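MREC protein (Listeria monocytogenes, PDB 2J5U) is probably involved in forming and maintaining bacterial cell shape, and assembles as dimers within a larger homooligomer. Local coordinates at residues A[86-91]-A[118-123]; A[99-104]-A[224-229]. All coordinates share one frame; numbering follows the deposited sequence.

Contact 1 of 2, residues A[86-91]-A[118-123]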
# COMPACT_ATOMS: atom_id res chain seq x y z
N GLN A 86 -41.59 71.87 -28.16
CA GLN A 86 -42.29 71.42 -27.00
C GLN A 86 -43.72 70.97 -27.19
O GLN A 86 -44.37 71.30 -28.18
CB GLN A 86 -42.15 72.60 -26.05
CG GLN A 86 -42.99 72.73 -24.88
CD GLN A 86 -42.61 74.01 -24.17
OE1 GLN A 86 -41.43 74.30 -24.01
NE2 GLN A 86 -43.60 74.78 -23.74
N VAL A 87 -44.19 70.22 -26.22
CA VAL A 87 -45.53 69.67 -26.25
C VAL A 87 -45.99 69.55 -24.79
O VAL A 87 -45.18 69.49 -23.87
CB VAL A 87 -45.48 68.29 -26.96
CG1 VAL A 87 -46.44 67.33 -26.34
CG2 VAL A 87 -45.77 68.48 -28.43
N GLU A 88 -47.30 69.55 -24.58
CA GLU A 88 -47.83 69.43 -23.23
C GLU A 88 -48.69 68.17 -23.08
O GLU A 88 -49.53 67.88 -23.93
CB GLU A 88 -48.65 70.65 -22.90
CG GLU A 88 -48.75 70.91 -21.44
CD GLU A 88 -48.40 72.34 -21.09
OE1 GLU A 88 -48.75 72.79 -19.96
OE2 GLU A 88 -47.78 73.02 -21.95
N ILE A 89 -48.50 67.42 -22.00
CA ILE A 89 -49.27 66.20 -21.81
C ILE A 89 -50.22 66.28 -20.62
O ILE A 89 -50.02 67.09 -19.71
CB ILE A 89 -48.36 64.96 -21.67
CG1 ILE A 89 -47.40 65.14 -20.48
CG2 ILE A 89 -47.60 64.74 -22.97
CD1 ILE A 89 -46.49 63.97 -20.26
N ASP A 90 -51.25 65.44 -20.64
CA ASP A 90 -52.28 65.42 -19.61
C ASP A 90 -51.96 64.64 -18.33
O ASP A 90 -52.86 64.29 -17.56
CB ASP A 90 -53.60 64.91 -20.19
CG ASP A 90 -53.52 63.47 -20.69
OD1 ASP A 90 -54.54 62.97 -21.23
OD2 ASP A 90 -52.46 62.82 -20.54
N LYS A 91 -50.68 64.37 -18.10
CA LYS A 91 -50.30 63.68 -16.87
C LYS A 91 -49.24 64.53 -16.19
O LYS A 91 -48.44 65.18 -16.86
CB LYS A 91 -49.76 62.28 -17.18
CG LYS A 91 -50.84 61.30 -17.65
CD LYS A 91 -51.75 60.86 -16.51
CE LYS A 91 -53.22 60.93 -16.90
NZ LYS A 91 -53.47 60.40 -18.27
N ALA A 118 -49.26 69.84 -11.32
CA ALA A 118 -49.97 68.77 -10.63
C ALA A 118 -50.58 67.75 -11.57
O ALA A 118 -50.42 66.55 -11.38
CB ALA A 118 -51.05 69.36 -9.73
N LYS A 119 -51.26 68.23 -12.61
CA LYS A 119 -51.92 67.32 -13.53
C LYS A 119 -51.51 67.41 -14.99
O LYS A 119 -52.20 66.89 -15.86
CB LYS A 119 -53.43 67.48 -13.41
CG LYS A 119 -53.99 66.94 -12.10
CD LYS A 119 -55.49 66.70 -12.21
CE LYS A 119 -55.99 65.73 -11.14
NZ LYS A 119 -55.75 66.21 -9.75
N SER A 120 -50.39 68.06 -15.27
CA SER A 120 -49.94 68.16 -16.65
C SER A 120 -48.46 68.43 -16.61
O SER A 120 -47.92 68.73 -15.55
CB SER A 120 -50.67 69.29 -17.39
OG SER A 120 -50.46 70.55 -16.79
N ALA A 121 -47.80 68.33 -17.76
CA ALA A 121 -46.37 68.57 -17.82
C ALA A 121 -45.90 68.91 -19.22
O ALA A 121 -46.56 68.61 -20.22
CB ALA A 121 -45.63 67.36 -17.31
N THR A 122 -44.73 69.53 -19.29
CA THR A 122 -44.12 69.95 -20.54
C THR A 122 -43.04 68.95 -20.91
O THR A 122 -42.29 68.50 -20.04
CB THR A 122 -43.46 71.35 -20.37
OG1 THR A 122 -44.46 72.30 -20.00
CG2 THR A 122 -42.80 71.80 -21.65
N VAL A 123 -42.95 68.59 -22.18
CA VAL A 123 -41.90 67.69 -22.60
C VAL A 123 -41.17 68.30 -23.79
O VAL A 123 -41.79 68.81 -24.75
CB VAL A 123 -42.43 66.23 -22.91
CG1 VAL A 123 -43.87 66.11 -22.58
CG2 VAL A 123 -42.17 65.84 -24.34
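The side-chain amide of Gln86 lies flat against the methyl of Thr122: CG2 stands almost straight above Gln86 CD at 3.4 Å, so the methyl meets the amide through its face. The Gln86 chain reaches that methyl because CG is anti to the backbone N (chi1 164°) and the rest runs on extended. The second flat group on this side is the Glu88 carboxylate. Its OE2 comes no nearer than 3.9 Å to Thr122 OG1, too far for a hydrogen bond; that hydroxyl has a weak hydrogen bond to Thr115 OG1, while Glu88 CG rests on the carbonyl oxygen of Ala121. Beneath these groups the antiparallel backbones are laced by two hydrogen-bonded pairs, Val87 with Val123 and Ile89 with Ala121. The straighter bonds are Val123 N to Val87 O and Ile89 N to Ala121 O, both 2.9 Å. Ala121 N to Ile89 O is longer, 3.2 Å, with the donor tilted from the carbonyl plane. On the opposite face Ile89 CG2 packs crosswise on Val123 CG1 at 4.0 Å, and both are buried. Past the strand end, Asp90 OD2 accepts a bond from Ser74 N and a weak hydrogen bond that is part of a salt bridge with Lys91 NZ. The pair lies in an antiparallel barrel: strand 68-77 flanks 86-89, bonding Glu88 through Ile76 and Ser77, and strand 108-116 flanks 121-125, where Thr122 bonds Thr114.

Contact 2 of 2, residues A[99-104]-A[224-229]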
# COMPACT_ATOMS: atom_id res chain seq x y z
N PRO A 99 -39.61 65.50 -13.80
CA PRO A 99 -38.68 66.09 -14.77
C PRO A 99 -37.57 65.08 -15.10
O PRO A 99 -37.09 64.37 -14.23
CB PRO A 99 -38.12 67.30 -14.03
CG PRO A 99 -39.26 67.72 -13.17
CD PRO A 99 -39.89 66.43 -12.69
N ASP A 100 -37.18 65.02 -16.37
CA ASP A 100 -36.12 64.13 -16.85
C ASP A 100 -36.54 62.71 -17.21
O ASP A 100 -35.70 61.90 -17.59
CB ASP A 100 -34.96 64.09 -15.85
CG ASP A 100 -34.07 65.32 -15.95
OD1 ASP A 100 -33.26 65.54 -15.03
OD2 ASP A 100 -34.18 66.07 -16.95
N MET A 101 -37.84 62.41 -17.09
CA MET A 101 -38.33 61.10 -17.48
C MET A 101 -38.41 61.08 -19.02
O MET A 101 -38.70 62.09 -19.66
CB MET A 101 -39.72 60.85 -16.89
CG MET A 101 -39.73 60.21 -15.51
SD MET A 101 -41.34 60.02 -14.79
CE MET A 101 -40.93 59.63 -13.17
N ALA A 102 -38.13 59.92 -19.61
CA ALA A 102 -38.17 59.80 -21.07
C ALA A 102 -39.62 59.70 -21.55
O ALA A 102 -40.48 59.15 -20.86
CB ALA A 102 -37.41 58.58 -21.50
N VAL A 103 -39.89 60.25 -22.72
CA VAL A 103 -41.23 60.18 -23.28
C VAL A 103 -41.09 59.54 -24.64
O VAL A 103 -40.26 59.97 -25.45
CB VAL A 103 -41.87 61.56 -23.45
CG1 VAL A 103 -43.27 61.40 -24.02
CG2 VAL A 103 -41.93 62.29 -22.11
N THR A 104 -41.91 58.53 -24.88
CA THR A 104 -41.85 57.79 -26.14
C THR A 104 -43.20 57.46 -26.77
O THR A 104 -44.26 57.75 -26.21
CB THR A 104 -41.16 56.43 -25.94
OG1 THR A 104 -41.90 55.68 -24.97
CG2 THR A 104 -39.74 56.61 -25.45
N VAL A 224 -44.80 58.01 -20.93
CA VAL A 224 -43.74 58.50 -20.05
C VAL A 224 -43.15 57.32 -19.27
O VAL A 224 -43.86 56.58 -18.60
CB VAL A 224 -44.30 59.54 -19.05
CG1 VAL A 224 -43.18 60.08 -18.17
CG2 VAL A 224 -44.94 60.68 -19.79
N LEU A 225 -41.83 57.15 -19.37
CA LEU A 225 -41.13 56.06 -18.70
C LEU A 225 -40.41 56.43 -17.41
O LEU A 225 -39.55 57.30 -17.40
CB LEU A 225 -40.09 55.44 -19.65
CG LEU A 225 -40.55 55.19 -21.08
CD1 LEU A 225 -39.42 54.55 -21.87
CD2 LEU A 225 -41.79 54.31 -21.08
N LYS A 226 -40.77 55.77 -16.31
CA LYS A 226 -40.08 56.00 -15.05
C LYS A 226 -38.90 55.04 -15.12
O LYS A 226 -39.08 53.86 -15.41
CB LYS A 226 -40.99 55.64 -13.87
CG LYS A 226 -40.30 55.65 -12.51
CD LYS A 226 -41.22 55.09 -11.43
CE LYS A 226 -40.51 55.02 -10.08
NZ LYS A 226 -41.40 54.47 -8.99
N ARG A 227 -37.69 55.52 -14.88
CA ARG A 227 -36.52 54.64 -14.93
C ARG A 227 -36.40 53.87 -13.63
O ARG A 227 -36.53 54.45 -12.55
CB ARG A 227 -35.24 55.46 -15.18
CG ARG A 227 -33.95 54.77 -14.81
CD ARG A 227 -32.78 55.62 -15.23
NE ARG A 227 -31.56 55.28 -14.51
CZ ARG A 227 -30.35 55.32 -15.05
NH1 ARG A 227 -29.28 55.01 -14.33
NH2 ARG A 227 -30.20 55.64 -16.33
N SER A 228 -36.17 52.56 -13.72
CA SER A 228 -36.05 51.73 -12.51
C SER A 228 -34.67 51.81 -11.91
O SER A 228 -34.52 51.95 -10.70
CB SER A 228 -36.37 50.27 -12.82
OG SER A 228 -37.70 50.11 -13.25
N ALA A 229 -33.65 51.71 -12.75
CA ALA A 229 -32.29 51.76 -12.28
C ALA A 229 -32.04 53.01 -11.45
O ALA A 229 -32.61 54.07 -11.70
CB ALA A 229 -31.34 51.72 -13.45
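Leu225, Val224 and Met101 carry this contact: Val224 and Met101 pack against each other, and Leu225 points to the opposite face of the sheet. Leu225 supplies the backbone link: its N reaches Ala102 O at 2.8 Å, nearly straight, with an N-H...O angle of 172°. The Leu225 side chain then crosses Thr104 at about a right angle, both methyls standing 4.1 Å from Thr104 OG1. That hydroxyl also makes a weak hydrogen bond to Thr223 O, the residue two before Leu225, while Ile189, Tyr68 and Pro70 pack on the leucine.

Val224 faces the other way and divides its two methyls between neighbours. CG2 meets Val103 CG2 at 4.1 Å. CG1, which stands anti to the backbone N (chi1 -178°), lies 3.8 Å from both CB and SD of Met101, with the two side chains crossing roughly at right angles. The valine CA also makes a CA-H...O contact of 3.4 Å to Ala102 O, the same oxygen that takes the bond from Leu225.

Met101 comes just before the strand begins. Its CG sits 3.5 Å from Leu225 O, and the extended chain carries CE alongside Lys226, whose CB and CG it touches at 4.1 Å; the two side chains run the same way.

Farther along, Arg227 NE donates to Ala229 O, which lies near the guanidinium plane, but from 61° out of the carbonyl plane, off the lone pairs. NH1 and NH2 bond backbone oxygens of Gly180, Phe185 and Glu230 in the same chain, NH1 also Ile76 O of the second subunit.

Strand 221-227 pairs with 102-105 after the chain has built a whole second barrel. It completes a six-stranded antiparallel barrel which, counted from 221-227, follows the 1-2-3-6-5-4 order of chymotrypsin-like barrels, consistent with the clan of the MreC core.

Both contacts are antiparallel strand pairs of one barrel, and strand 108-116 separates 121-125 from 102-105 in its order. Contact 1 is partly buried: four backbone bonds tie it, and its polar face of Gln86, Glu88 and Thr122 is partly exposed to solvent. Contact 2 lies nearer the centre of the chain, is mostly buried, and relies on one backbone bond and apolar packing, with its charged end engaging other parts of the fold and the second subunit. Their apolar faces meet directly: Ile89 CD1 packs on Val224 CG2 at 3.7 Å, and Val123 CB on Val103 CG2 at 4.0 Å, consistent with a shared barrel interior.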